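Local atomic coordinates of hypothetical protein (Nostoc punctiforme, PDB entry 2O62), a protein that is of unknown function but probably combines two calycin-like beta domains, the second related to a factor needed for ATP synthase biogenesis. Residues G77-G82 / R104-Q109; G94-V99 / V260-V265; G149-I154 / T182-R187; T166-Q171 / R246-R251; G176-S181 / S198-D203. All blocks are in the same frame, centred on the assembly; numbering follows the deposited sequence.

Interaction 1: G77-G82 / R104-Q109; sequences GSFSEG and RLRLVQ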
# COMPACT_ATOMS: atom_id res chain seq x y z
N GLY A 77 -5.72 -10.04 -7.35
CA GLY A 77 -6.39 -9.96 -6.07
C GLY A 77 -5.89 -8.81 -5.22
O GLY A 77 -6.50 -8.49 -4.22
N SER A 78 -4.78 -8.17 -5.59
CA SER A 78 -4.33 -7.02 -4.84
C SER A 78 -5.37 -5.91 -4.89
O SER A 78 -6.15 -5.83 -5.83
CB SER A 78 -2.99 -6.48 -5.39
OG SER A 78 -1.97 -7.47 -5.23
N PHE A 79 -5.42 -5.09 -3.86
CA PHE A 79 -6.48 -4.07 -3.80
C PHE A 79 -6.13 -2.90 -2.93
O PHE A 79 -5.14 -2.89 -2.20
CB PHE A 79 -7.79 -4.70 -3.29
CG PHE A 79 -7.76 -5.19 -1.83
CD1 PHE A 79 -7.37 -6.49 -1.52
CD2 PHE A 79 -8.18 -4.34 -0.77
CE1 PHE A 79 -7.40 -6.95 -0.20
CE2 PHE A 79 -8.18 -4.79 0.55
CZ PHE A 79 -7.78 -6.09 0.83
N SER A 80 -7.00 -1.91 -2.97
CA SER A 80 -6.94 -0.82 -2.04
C SER A 80 -8.33 -0.49 -1.58
O SER A 80 -9.25 -0.48 -2.39
CB SER A 80 -6.36 0.43 -2.68
OG SER A 80 -6.39 1.53 -1.79
N GLU A 81 -8.42 -0.10 -0.31
CA GLU A 81 -9.66 0.31 0.32
C GLU A 81 -9.48 1.68 0.98
O GLU A 81 -8.42 1.99 1.46
CB GLU A 81 -10.11 -0.69 1.38
CG GLU A 81 -11.60 -0.49 1.72
CD GLU A 81 -12.22 -1.55 2.65
OE1 GLU A 81 -11.49 -2.36 3.26
OE2 GLU A 81 -13.47 -1.53 2.76
N GLY A 82 -10.51 2.51 0.95
CA GLY A 82 -10.47 3.80 1.62
C GLY A 82 -11.65 4.65 1.31
O GLY A 82 -12.65 4.17 0.76
N ARG A 104 -0.06 -12.13 1.82
CA ARG A 104 -0.56 -10.78 1.61
C ARG A 104 0.21 -9.87 2.54
O ARG A 104 0.64 -10.28 3.64
CB ARG A 104 -2.06 -10.62 1.84
CG ARG A 104 -2.89 -11.66 1.16
CD ARG A 104 -4.32 -11.22 0.99
NE ARG A 104 -5.01 -11.07 2.26
CZ ARG A 104 -6.28 -10.75 2.41
NH1 ARG A 104 -7.06 -10.55 1.36
NH2 ARG A 104 -6.80 -10.64 3.63
N LEU A 105 0.41 -8.64 2.09
CA LEU A 105 0.95 -7.58 2.94
C LEU A 105 0.04 -6.42 2.75
O LEU A 105 -0.07 -5.90 1.62
CB LEU A 105 2.36 -7.14 2.55
CG LEU A 105 2.65 -5.88 3.41
CD1 LEU A 105 3.32 -6.31 4.73
CD2 LEU A 105 3.32 -4.77 2.81
N ARG A 106 -0.62 -6.02 3.84
CA ARG A 106 -1.65 -4.99 3.76
C ARG A 106 -1.25 -3.87 4.70
O ARG A 106 -0.94 -4.12 5.87
CB ARG A 106 -3.01 -5.52 4.09
CG ARG A 106 -3.30 -6.73 3.35
CD ARG A 106 -4.75 -7.17 3.42
NE ARG A 106 -5.12 -7.88 4.63
CZ ARG A 106 -6.12 -7.54 5.44
NH1 ARG A 106 -6.85 -6.45 5.25
NH2 ARG A 106 -6.45 -8.33 6.45
N LEU A 107 -1.19 -2.66 4.17
CA LEU A 107 -0.74 -1.53 4.94
C LEU A 107 -1.83 -0.47 5.00
O LEU A 107 -2.26 0.04 3.97
CB LEU A 107 0.58 -0.96 4.35
CG LEU A 107 1.40 0.02 5.22
CD1 LEU A 107 2.87 -0.11 4.95
CD2 LEU A 107 1.01 1.44 4.94
N VAL A 108 -2.24 -0.13 6.21
CA VAL A 108 -3.15 0.96 6.48
C VAL A 108 -2.41 2.19 7.04
O VAL A 108 -1.59 2.09 7.97
CB VAL A 108 -4.22 0.53 7.51
CG1 VAL A 108 -5.24 1.59 7.68
CG2 VAL A 108 -4.86 -0.76 7.08
N GLN A 109 -2.70 3.34 6.43
CA GLN A 109 -2.27 4.64 6.92
C GLN A 109 -3.43 5.41 7.47
O GLN A 109 -4.53 5.40 6.88
CB GLN A 109 -1.61 5.47 5.81
CG GLN A 109 -0.38 4.82 5.15
CD GLN A 109 0.45 5.78 4.31
OE1 GLN A 109 0.62 6.96 4.67
NE2 GLN A 109 1.00 5.26 3.23
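Phe79 and the pair Arg104 and Arg106 sit on strands that are next-but-one neighbours in an antiparallel sheet, with strand 93-100 running between them. Both strands pair antiparallel with that middle strand and therefore run in the same direction; the CA of Phe79 is 9.0 Å from the CA of Arg106, and no hydrogen bond joins the two segments directly. Phe79 bonds through its backbone to Ala97 of the middle strand, whose small side chain leaves room for a ring to reach across. Phe79 turns CG into the position between its backbone N and carbonyl carbon (chi1 67°), and the far end of the ring meets both arginines. Arg104 approaches at the ring edge, close to its plane, with NH1 3.9 Å from Phe79 CE1; the guanidinium is tilted 58° from the ring. Arg106 offers its aliphatic part instead, CD lying 4.1 Å from Phe79 CZ. The same CD lies over one face of the Arg104 guanidinium, 3.9 Å above its plane and off toward the rim. In this curved sheet of a calycin-type domain the face carrying the arginines is opposite to that of Leu105 and Leu107, which pack on strand 219-224 of the C-terminal barrel. The buried guanidinium groups find acids nearby: Glu125 takes Arg104 NE with one oxygen and Arg106 NH2 with the other, Glu95 pairs with Arg106 NH1, and Asn12 links the two segments by accepting from Arg104 NH1 and donating to Gly77 O, which itself lies at the edge of the Phe79 ring.

Interaction 2: G94-V99 / V260-V265; sequences GELAFV and VSLTLV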
# COMPACT_ATOMS: atom_id res chain seq x y z
N GLY A 94 -6.24 5.09 4.41
CA GLY A 94 -6.75 4.03 3.56
C GLY A 94 -5.75 2.88 3.58
O GLY A 94 -4.72 2.93 4.25
N GLU A 95 -6.05 1.84 2.81
CA GLU A 95 -5.30 0.58 2.84
C GLU A 95 -4.76 0.25 1.46
O GLU A 95 -5.49 0.34 0.47
CB GLU A 95 -6.24 -0.53 3.28
CG GLU A 95 -5.62 -1.92 3.27
CD GLU A 95 -6.61 -3.02 3.64
OE1 GLU A 95 -7.80 -2.72 3.84
OE2 GLU A 95 -6.21 -4.18 3.71
N LEU A 96 -3.50 -0.16 1.41
CA LEU A 96 -2.92 -0.76 0.22
C LEU A 96 -2.61 -2.22 0.55
O LEU A 96 -1.87 -2.51 1.46
CB LEU A 96 -1.64 0.00 -0.14
CG LEU A 96 -1.95 1.52 -0.31
CD1 LEU A 96 -0.78 2.34 -0.09
CD2 LEU A 96 -2.54 1.84 -1.58
N ALA A 97 -3.14 -3.12 -0.24
CA ALA A 97 -3.09 -4.56 0.05
C ALA A 97 -2.48 -5.31 -1.13
O ALA A 97 -3.08 -5.40 -2.19
CB ALA A 97 -4.53 -5.07 0.32
N PHE A 98 -1.26 -5.83 -0.94
CA PHE A 98 -0.55 -6.64 -1.92
C PHE A 98 -0.78 -8.14 -1.71
O PHE A 98 -0.70 -8.63 -0.59
CB PHE A 98 0.98 -6.37 -1.87
CG PHE A 98 1.37 -4.93 -1.95
CD1 PHE A 98 1.49 -4.14 -0.80
CD2 PHE A 98 1.69 -4.36 -3.18
CE1 PHE A 98 1.90 -2.84 -0.86
CE2 PHE A 98 2.07 -3.03 -3.25
CZ PHE A 98 2.16 -2.28 -2.12
N VAL A 99 -1.03 -8.85 -2.80
CA VAL A 99 -1.13 -10.28 -2.83
C VAL A 99 0.05 -10.82 -3.67
O VAL A 99 0.35 -10.30 -4.75
CB VAL A 99 -2.44 -10.71 -3.40
CG1 VAL A 99 -2.53 -12.24 -3.47
CG2 VAL A 99 -3.58 -10.10 -2.57
N VAL A 260 -9.70 9.09 -7.45
CA VAL A 260 -9.81 8.96 -8.90
C VAL A 260 -9.26 7.65 -9.44
O VAL A 260 -9.77 7.15 -10.43
CB VAL A 260 -9.19 10.18 -9.66
CG1 VAL A 260 -10.00 11.43 -9.34
CG2 VAL A 260 -7.80 10.39 -9.30
N SER A 261 -8.23 7.10 -8.82
CA SER A 261 -7.55 5.95 -9.43
C SER A 261 -6.65 5.19 -8.44
O SER A 261 -6.37 5.67 -7.32
CB SER A 261 -6.77 6.41 -10.66
OG SER A 261 -5.61 7.14 -10.27
N LEU A 262 -6.18 4.03 -8.89
CA LEU A 262 -5.27 3.19 -8.14
C LEU A 262 -4.27 2.62 -9.09
O LEU A 262 -4.61 2.17 -10.18
CB LEU A 262 -6.04 2.05 -7.48
CG LEU A 262 -5.34 1.13 -6.54
CD1 LEU A 262 -5.01 1.90 -5.31
CD2 LEU A 262 -6.29 -0.07 -6.19
N THR A 263 -3.01 2.67 -8.68
CA THR A 263 -1.89 2.22 -9.50
C THR A 263 -1.05 1.16 -8.79
O THR A 263 -0.75 1.29 -7.61
CB THR A 263 -0.96 3.44 -9.81
OG1 THR A 263 -1.73 4.42 -10.55
CG2 THR A 263 0.24 3.04 -10.65
N LEU A 264 -0.65 0.12 -9.55
CA LEU A 264 0.24 -0.92 -9.06
C LEU A 264 1.45 -1.03 -9.97
O LEU A 264 1.34 -1.26 -11.16
CB LEU A 264 -0.52 -2.25 -8.94
CG LEU A 264 0.30 -3.42 -8.36
CD1 LEU A 264 0.65 -3.22 -6.98
CD2 LEU A 264 -0.58 -4.70 -8.48
N VAL A 265 2.60 -0.75 -9.38
CA VAL A 265 3.90 -0.79 -10.03
C VAL A 265 4.59 -2.11 -9.65
O VAL A 265 4.65 -2.47 -8.49
CB VAL A 265 4.76 0.32 -9.52
CG1 VAL A 265 6.10 0.33 -10.20
CG2 VAL A 265 4.04 1.66 -9.69
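Phe98 and Leu264 meet because their side chains leave the backbone by different routes: Phe98 places CG anti to its carbonyl carbon (chi1 -52°), whereas Leu264 places CG anti to its backbone N (chi1 -177°). Both side chains are thereby carried into the space between the strands, where they cross at a slant. One methyl does the touching. Leu264 CD1 lies 4.0 Å from Phe98 CE2 and 4.1 Å from Phe98 CD2, set obliquely off the CD2-CE2 bond of the ring. Two residues earlier on each strand the match is repeated more loosely, Leu96 CD2 approaching Leu262 CD1 at 4.5 Å. The spacing follows from the backbones: the CA atoms of Phe98 and Leu264 are 9.2 Å apart and those of Leu96 and Leu262 9.5 Å, too far for strand pairing but right for branched and aromatic side chains to fill. Here two sheets face each other, strand 93-100 belonging to the N-terminal sheet and strand 259-269 to the closed C-terminal barrel, so that the contact is part of the seam between the two domains. Alternation along each strand sorts the residues: Leu96 and Phe98 send the ends of their side chains into the seam while Glu95 and Ala97 lie on the other face of their sheet. At the start of the second segment a classic beta bulge sets both Val260 and Ser261 against Ser252 of the neighbouring strand. Other apolar groups complete the layer. Phe74 packs on both Leu262 and Leu264, and the Phe98 ring also touches selenomethionine Met249, the side chain of Gln247 and Leu105.

Interaction 3: G149-I154 / T182-R187; sequences GQAVTI and TSFGER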
# COMPACT_ATOMS: atom_id res chain seq x y z
N GLY A 149 10.37 -1.28 -14.39
CA GLY A 149 9.20 -2.08 -14.52
C GLY A 149 8.07 -1.39 -15.22
O GLY A 149 8.28 -0.55 -16.09
N GLN A 150 6.86 -1.81 -14.86
CA GLN A 150 5.62 -1.38 -15.50
C GLN A 150 4.60 -1.07 -14.38
O GLN A 150 4.71 -1.60 -13.29
CB GLN A 150 5.04 -2.46 -16.42
CG GLN A 150 5.90 -2.75 -17.62
CD GLN A 150 7.11 -3.65 -17.33
OE1 GLN A 150 6.99 -4.64 -16.60
NE2 GLN A 150 8.27 -3.32 -17.94
N ALA A 151 3.63 -0.23 -14.69
CA ALA A 151 2.57 0.14 -13.76
C ALA A 151 1.27 0.01 -14.50
O ALA A 151 1.22 0.31 -15.67
CB ALA A 151 2.74 1.56 -13.32
N VAL A 152 0.24 -0.44 -13.80
CA VAL A 152 -1.12 -0.44 -14.27
C VAL A 152 -1.93 0.51 -13.39
O VAL A 152 -1.91 0.36 -12.16
CB VAL A 152 -1.76 -1.84 -14.10
CG1 VAL A 152 -3.19 -1.88 -14.66
CG2 VAL A 152 -0.91 -2.89 -14.80
N THR A 153 -2.66 1.41 -14.04
CA THR A 153 -3.58 2.33 -13.35
C THR A 153 -4.96 1.91 -13.76
O THR A 153 -5.30 1.80 -14.97
CB THR A 153 -3.32 3.83 -13.69
OG1 THR A 153 -1.96 4.19 -13.30
CG2 THR A 153 -4.33 4.73 -12.94
N ILE A 154 -5.76 1.68 -12.73
CA ILE A 154 -7.18 1.43 -12.89
C ILE A 154 -8.02 2.55 -12.25
O ILE A 154 -7.56 3.29 -11.40
CB ILE A 154 -7.59 0.06 -12.30
CG1 ILE A 154 -7.25 -0.05 -10.83
CG2 ILE A 154 -6.94 -1.08 -13.08
CD1 ILE A 154 -7.71 -1.39 -10.25
N THR A 182 12.51 9.20 -10.06
CA THR A 182 11.44 8.30 -10.38
C THR A 182 10.73 8.73 -11.67
O THR A 182 10.21 9.87 -11.77
CB THR A 182 10.44 8.29 -9.23
OG1 THR A 182 11.14 8.23 -7.98
CG2 THR A 182 9.53 7.12 -9.31
N SER A 183 10.65 7.80 -12.62
CA SER A 183 9.91 8.01 -13.87
C SER A 183 8.66 7.18 -13.89
O SER A 183 8.65 6.00 -13.51
CB SER A 183 10.78 7.68 -15.05
OG SER A 183 11.96 8.49 -15.00
N PHE A 184 7.59 7.81 -14.33
CA PHE A 184 6.32 7.17 -14.42
C PHE A 184 5.72 7.65 -15.72
O PHE A 184 5.40 8.83 -15.85
CB PHE A 184 5.45 7.57 -13.27
CG PHE A 184 4.16 6.85 -13.25
CD1 PHE A 184 4.06 5.66 -12.58
CD2 PHE A 184 3.06 7.37 -13.86
CE1 PHE A 184 2.91 4.99 -12.53
CE2 PHE A 184 1.86 6.69 -13.78
CZ PHE A 184 1.81 5.48 -13.15
N GLY A 185 5.63 6.77 -16.72
CA GLY A 185 5.29 7.24 -18.07
C GLY A 185 6.15 8.41 -18.50
O GLY A 185 7.39 8.33 -18.41
N GLU A 186 5.53 9.51 -18.92
CA GLU A 186 6.27 10.65 -19.43
C GLU A 186 6.79 11.59 -18.31
O GLU A 186 7.44 12.58 -18.62
CB GLU A 186 5.47 11.44 -20.51
CG GLU A 186 4.14 11.99 -20.07
CD GLU A 186 3.34 12.65 -21.25
OE1 GLU A 186 3.92 13.11 -22.26
OE2 GLU A 186 2.11 12.68 -21.14
N ARG A 187 6.51 11.28 -17.06
CA ARG A 187 6.86 12.12 -15.93
C ARG A 187 8.07 11.61 -15.17
O ARG A 187 8.10 10.45 -14.74
CB ARG A 187 5.69 12.23 -14.98
CG ARG A 187 5.97 13.11 -13.77
CD ARG A 187 4.90 12.92 -12.75
NE ARG A 187 5.15 11.72 -11.93
CZ ARG A 187 4.19 10.91 -11.49
NH1 ARG A 187 2.94 11.10 -11.84
NH2 ARG A 187 4.51 9.87 -10.73
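Ala151 and Phe184 form the close half of this contact: Ala151 CB lies 3.5 Å from Phe184 CE1 and 4.0 Å from Phe184 CZ. The ring gets there because CG stands opposite the backbone N (chi1 -175°), and a side chain as small as alanine suits the spot, since the two CA atoms are only 8.0 Å apart. Thr153 stands farther off, its OG1 in the ring plane at 4.0 Å from Phe184 CZ; this hydroxyl is occupied by a hydrogen bond with Thr263 OG1. Tyr164, on the strand between, meets the Phe184 ring with planes at about 30°. Beyond the ring the segment loosens toward solvent. Phe184 to Arg187 make a type II' turn, closed by Phe184 N to Arg187 O at 2.7 Å and by Arg187 N to Phe184 O at 2.9 Å. Gly185 takes a positive phi (50°), which glycine adopts readily, and Glu186 and Arg187 are exposed, Arg187 NH1 bonding a glycerol that probably came from the crystallisation liquor. A type II' turn is typical of a tight two-residue beta hairpin, here the one joining strands 178-184 and 187-196 of the barrel.

Interaction 4: T166-Q171 / R246-R251; sequences TTLKIQ and RQRMIR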
# COMPACT_ATOMS: atom_id res chain seq x y z
N THR A 166 8.04 2.33 -15.79
CA THR A 166 8.58 2.97 -14.60
C THR A 166 10.06 2.73 -14.51
O THR A 166 10.55 1.70 -14.95
CB THR A 166 7.95 2.44 -13.34
OG1 THR A 166 8.27 1.05 -13.14
CG2 THR A 166 6.45 2.59 -13.40
N THR A 167 10.74 3.70 -13.91
CA THR A 167 12.14 3.66 -13.56
C THR A 167 12.24 4.26 -12.14
O THR A 167 11.60 5.26 -11.83
CB THR A 167 12.98 4.50 -14.56
OG1 THR A 167 12.90 3.92 -15.89
CG2 THR A 167 14.42 4.53 -14.16
N LEU A 168 13.07 3.68 -11.31
CA LEU A 168 13.37 4.26 -10.01
C LEU A 168 14.85 4.10 -9.78
O LEU A 168 15.38 3.00 -9.85
CB LEU A 168 12.56 3.52 -8.96
CG LEU A 168 12.76 3.74 -7.48
CD1 LEU A 168 12.66 5.19 -7.19
CD2 LEU A 168 11.61 2.99 -6.77
N LYS A 169 15.55 5.22 -9.57
CA LYS A 169 16.98 5.22 -9.24
C LYS A 169 17.13 5.83 -7.85
O LYS A 169 16.55 6.87 -7.57
CB LYS A 169 17.78 6.05 -10.27
CG LYS A 169 17.47 5.69 -11.72
CD LYS A 169 18.31 6.41 -12.75
CE LYS A 169 18.13 5.78 -14.15
NZ LYS A 169 19.04 6.40 -15.19
N ILE A 170 17.90 5.17 -6.99
CA ILE A 170 18.08 5.61 -5.63
C ILE A 170 19.57 5.50 -5.33
O ILE A 170 20.15 4.44 -5.47
CB ILE A 170 17.24 4.76 -4.63
CG1 ILE A 170 15.79 4.82 -5.05
CG2 ILE A 170 17.38 5.28 -3.22
CD1 ILE A 170 14.88 3.98 -4.20
N GLN A 171 20.19 6.62 -5.00
CA GLN A 171 21.59 6.60 -4.67
C GLN A 171 21.88 7.55 -3.51
O GLN A 171 21.18 8.55 -3.34
CB GLN A 171 22.44 6.96 -5.89
CG GLN A 171 22.17 6.08 -7.17
CD GLN A 171 22.67 4.57 -7.18
OE1 GLN A 171 23.24 4.01 -6.21
NE2 GLN A 171 22.44 3.92 -8.33
N ARG A 246 10.13 -5.58 -6.38
CA ARG A 246 9.40 -4.67 -5.52
C ARG A 246 8.12 -4.25 -6.18
O ARG A 246 8.07 -4.04 -7.40
CB ARG A 246 10.22 -3.44 -5.24
CG ARG A 246 9.59 -2.47 -4.25
CD ARG A 246 10.65 -1.85 -3.35
NE ARG A 246 10.13 -0.83 -2.42
CZ ARG A 246 10.23 0.48 -2.58
NH1 ARG A 246 10.72 1.00 -3.70
NH2 ARG A 246 9.78 1.31 -1.62
N GLN A 247 7.06 -4.15 -5.39
CA GLN A 247 5.86 -3.53 -5.87
C GLN A 247 5.61 -2.26 -5.11
O GLN A 247 5.95 -2.15 -3.94
CB GLN A 247 4.63 -4.47 -5.77
CG GLN A 247 4.63 -5.56 -6.80
CD GLN A 247 3.36 -6.35 -6.85
OE1 GLN A 247 2.76 -6.64 -5.83
NE2 GLN A 247 2.89 -6.65 -8.07
N ARG A 248 5.00 -1.31 -5.78
CA ARG A 248 4.51 -0.07 -5.14
C ARG A 248 3.04 0.12 -5.51
O ARG A 248 2.63 -0.15 -6.64
CB ARG A 248 5.33 1.11 -5.57
CG ARG A 248 6.78 1.01 -5.13
CD ARG A 248 7.56 2.24 -5.50
NE ARG A 248 7.95 2.26 -6.93
CZ ARG A 248 7.51 3.15 -7.84
NH1 ARG A 248 6.68 4.13 -7.50
NH2 ARG A 248 7.93 3.11 -9.09
N MSE A 249 2.23 0.60 -4.57
CA MSE A 249 0.83 0.87 -4.84
C MSE A 249 0.48 2.30 -4.42
O MSE A 249 0.90 2.74 -3.38
CB MSE A 249 -0.10 -0.16 -4.19
CG MSE A 249 -1.46 -0.11 -4.70
SE MSE A 249 -2.85 -1.21 -3.81
CE MSE A 249 -2.11 -2.85 -4.15
N ILE A 250 -0.26 3.00 -5.27
CA ILE A 250 -0.60 4.41 -5.10
C ILE A 250 -2.10 4.59 -5.30
O ILE A 250 -2.61 4.30 -6.38
CB ILE A 250 0.12 5.28 -6.10
CG1 ILE A 250 1.63 5.01 -6.06
CG2 ILE A 250 -0.19 6.74 -5.82
CD1 ILE A 250 2.13 4.15 -7.15
N ARG A 251 -2.79 5.05 -4.25
CA ARG A 251 -4.22 5.43 -4.30
C ARG A 251 -4.28 6.95 -4.46
O ARG A 251 -3.79 7.69 -3.61
CB ARG A 251 -4.92 5.03 -3.00
CG ARG A 251 -6.46 5.10 -2.98
CD ARG A 251 -6.93 4.88 -1.53
NE ARG A 251 -8.38 5.04 -1.49
CZ ARG A 251 -9.26 4.12 -1.83
NH1 ARG A 251 -8.90 2.89 -2.14
NH2 ARG A 251 -10.55 4.43 -1.79
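Leu168 directs one methyl, CD2, at two arginines of the segment 246-251, and each receives it differently. Against Arg246 the leucine side chain stands at about a right angle, and CD2 comes up to the edge of the guanidinium in its plane, 3.8 Å from Arg246 NH1. Against Arg248 it approaches at a slant, CD2 lying 3.7 Å from Arg248 NE. Thr166 adds a more distant touch on Arg248: Thr166 CB is at the edge of that guanidinium, 4.3 Å from NH2. The arginines also overlap each other, Arg248 CG sitting 4.2 Å above the Arg246 guanidinium plane and displaced toward its rim. A bend in the Arg248 chain (chi3 -78°) brings NE alongside the leucine. The backbones stay well apart: the axes of 166-171 and 246-251 come within 11.1 Å, their directions 109° apart, and the two long arginine chains cover most of the span. In the closed ten-stranded barrel, strands 145-155 and 259-269 separate the two on the wall, and the side chains meet in its interior. Leu168 and Thr166 offer carbon atoms to the guanidinium groups, and no hydrogen bond joins the segments. The arginine ends have other partners: Arg248 makes salt bridges with Glu267 and Glu236, and Arg246 NH2 bonds Ser220 OG and a glycerol, probably from the crystallisation liquor. Leucine suits its place because its methyl borders the guanidinium groups without competing for their N-H donors. The buried charge on Arg248 is probably balanced by its two glutamates, while the glycerol at Arg246 is consistent with a polar pocket inside the barrel.

Interaction 5: G176-S181 / S198-D203; sequences GRLMQS and SIVLFD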
# COMPACT_ATOMS: atom_id res chain seq x y z
N GLY A 176 25.74 12.10 1.86
CA GLY A 176 25.06 11.05 2.62
C GLY A 176 23.55 11.23 2.60
O GLY A 176 22.80 10.52 3.27
N ARG A 177 23.11 12.19 1.80
CA ARG A 177 21.70 12.34 1.52
C ARG A 177 21.31 11.36 0.44
O ARG A 177 22.15 10.79 -0.24
CB ARG A 177 21.41 13.78 1.09
CG ARG A 177 21.76 14.83 2.17
CD ARG A 177 21.38 16.25 1.73
NE ARG A 177 21.88 16.51 0.37
CZ ARG A 177 22.91 17.29 0.04
NH1 ARG A 177 23.61 17.96 0.96
NH2 ARG A 177 23.24 17.41 -1.25
N LEU A 178 20.02 11.16 0.31
CA LEU A 178 19.46 10.24 -0.66
C LEU A 178 19.05 11.06 -1.89
O LEU A 178 18.51 12.15 -1.76
CB LEU A 178 18.28 9.51 -0.03
CG LEU A 178 17.86 8.24 -0.76
CD1 LEU A 178 18.86 7.11 -0.43
CD2 LEU A 178 16.43 7.81 -0.45
N MSE A 179 19.40 10.56 -3.07
CA MSE A 179 18.94 11.10 -4.35
C MSE A 179 18.00 10.05 -4.92
O MSE A 179 18.38 8.90 -5.04
CB MSE A 179 20.15 11.27 -5.27
CG MSE A 179 19.96 12.08 -6.56
SE MSE A 179 19.11 11.17 -8.10
CE MSE A 179 19.79 9.27 -8.10
N GLN A 180 16.77 10.45 -5.24
CA GLN A 180 15.79 9.55 -5.85
C GLN A 180 15.25 10.18 -7.13
O GLN A 180 14.83 11.35 -7.10
CB GLN A 180 14.62 9.26 -4.94
CG GLN A 180 13.67 8.25 -5.59
CD GLN A 180 12.55 7.82 -4.69
OE1 GLN A 180 12.74 7.70 -3.48
NE2 GLN A 180 11.39 7.53 -5.27
N SER A 181 15.29 9.42 -8.22
CA SER A 181 14.76 9.82 -9.50
C SER A 181 13.75 8.79 -9.89
O SER A 181 14.12 7.61 -10.05
CB SER A 181 15.83 9.87 -10.56
OG SER A 181 15.25 10.40 -11.75
N SER A 198 14.72 5.27 10.40
CA SER A 198 13.79 4.55 9.55
C SER A 198 12.95 5.49 8.68
O SER A 198 12.06 5.04 7.95
CB SER A 198 12.87 3.67 10.42
OG SER A 198 12.08 4.46 11.30
N ILE A 199 13.21 6.81 8.77
CA ILE A 199 12.47 7.81 8.00
C ILE A 199 13.36 8.54 7.01
O ILE A 199 14.41 9.05 7.38
CB ILE A 199 11.80 8.86 8.90
CG1 ILE A 199 10.58 8.26 9.60
CG2 ILE A 199 11.31 10.05 8.06
CD1 ILE A 199 10.17 9.02 10.84
N VAL A 200 12.87 8.63 5.79
CA VAL A 200 13.48 9.39 4.73
C VAL A 200 12.56 10.56 4.47
O VAL A 200 11.37 10.37 4.17
CB VAL A 200 13.66 8.54 3.46
CG1 VAL A 200 14.25 9.36 2.32
CG2 VAL A 200 14.53 7.28 3.79
N LEU A 201 13.12 11.76 4.52
CA LEU A 201 12.34 12.99 4.47
C LEU A 201 12.61 13.75 3.18
O LEU A 201 13.73 14.18 2.95
CB LEU A 201 12.69 13.86 5.65
CG LEU A 201 12.00 15.21 5.67
CD1 LEU A 201 10.50 15.03 5.76
CD2 LEU A 201 12.53 16.09 6.81
N PHE A 202 11.57 13.91 2.37
CA PHE A 202 11.58 14.81 1.19
C PHE A 202 10.76 16.06 1.49
O PHE A 202 9.54 16.00 1.56
CB PHE A 202 10.97 14.12 -0.03
CG PHE A 202 11.74 12.89 -0.54
CD1 PHE A 202 11.49 11.61 -0.02
CD2 PHE A 202 12.59 13.00 -1.62
CE1 PHE A 202 12.16 10.47 -0.55
CE2 PHE A 202 13.23 11.87 -2.17
CZ PHE A 202 13.02 10.61 -1.60
N ASP A 203 11.42 17.20 1.67
CA ASP A 203 10.69 18.41 2.04
C ASP A 203 11.11 19.68 1.28
O ASP A 203 10.71 20.78 1.67
CB ASP A 203 10.75 18.64 3.56
CG ASP A 203 12.12 19.02 4.03
OD1 ASP A 203 13.04 19.01 3.20
OD2 ASP A 203 12.31 19.31 5.23
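Leu178, where the strand within 176-181 begins, is the first residue along that segment to reach the other one. Its CD2 meets Val200 CG1 at 3.9 Å, the two side chains crossing at about a right angle; branched apolar residues suit this buried spot, where Ile140 touches both. Selenomethionine Met179 then points away, as alternation along a strand requires, and Gln180 turns back toward the partner. Between these segments, on the barrel wall, runs strand 187-196, its Ala193 small enough to let Val200 and Phe202 lean over it toward strand 178-184. The three strands are successive members of the up-and-down meander of the calycin-type barrel. Gln180 extends fully, CG anti to the backbone N (chi1 -176°), and meets the ring at its CZ with two of its atoms: CB is 3.9 Å and OE1 3.5 Å from Phe202 CZ. Its amide stands almost perpendicular to the ring, the planes 89° apart. Glutamine combines a methylene stem for the aromatic with a polar end that bonds others, NE2 engaging Thr182 OG1 and OE1 a glycerol that probably came from the crystallisation liquor. Phe202 also makes a cation-pi contact with Lys208. Replacing Phe202 by an alanine is likely to open a gap beside Gln180 CB and leave Lys208 without its aromatic mate.

Overall arrangement
All five contacts are largely buried and join strands that are not paired with each other, so side chains alone carry them. Interactions 1 and 2 lie nearest the centre of the chain and share strand 93-100, the first reaching across it within the N-terminal sheet, the second joining that sheet to the C-terminal barrel. Interactions 3, 4 and 5 belong to the barrel; 3 and 5 both use strand 178-184, and strand 162-172 of interaction 4 pairs beside it. Chemistry follows place: the domain seam of interaction 2 is purely apolar, interactions 1 and 4 set buried arginines against apolar groups, and interactions 3 and 5, farthest from the centre, mix apolar and polar touches next to exposed loop residues.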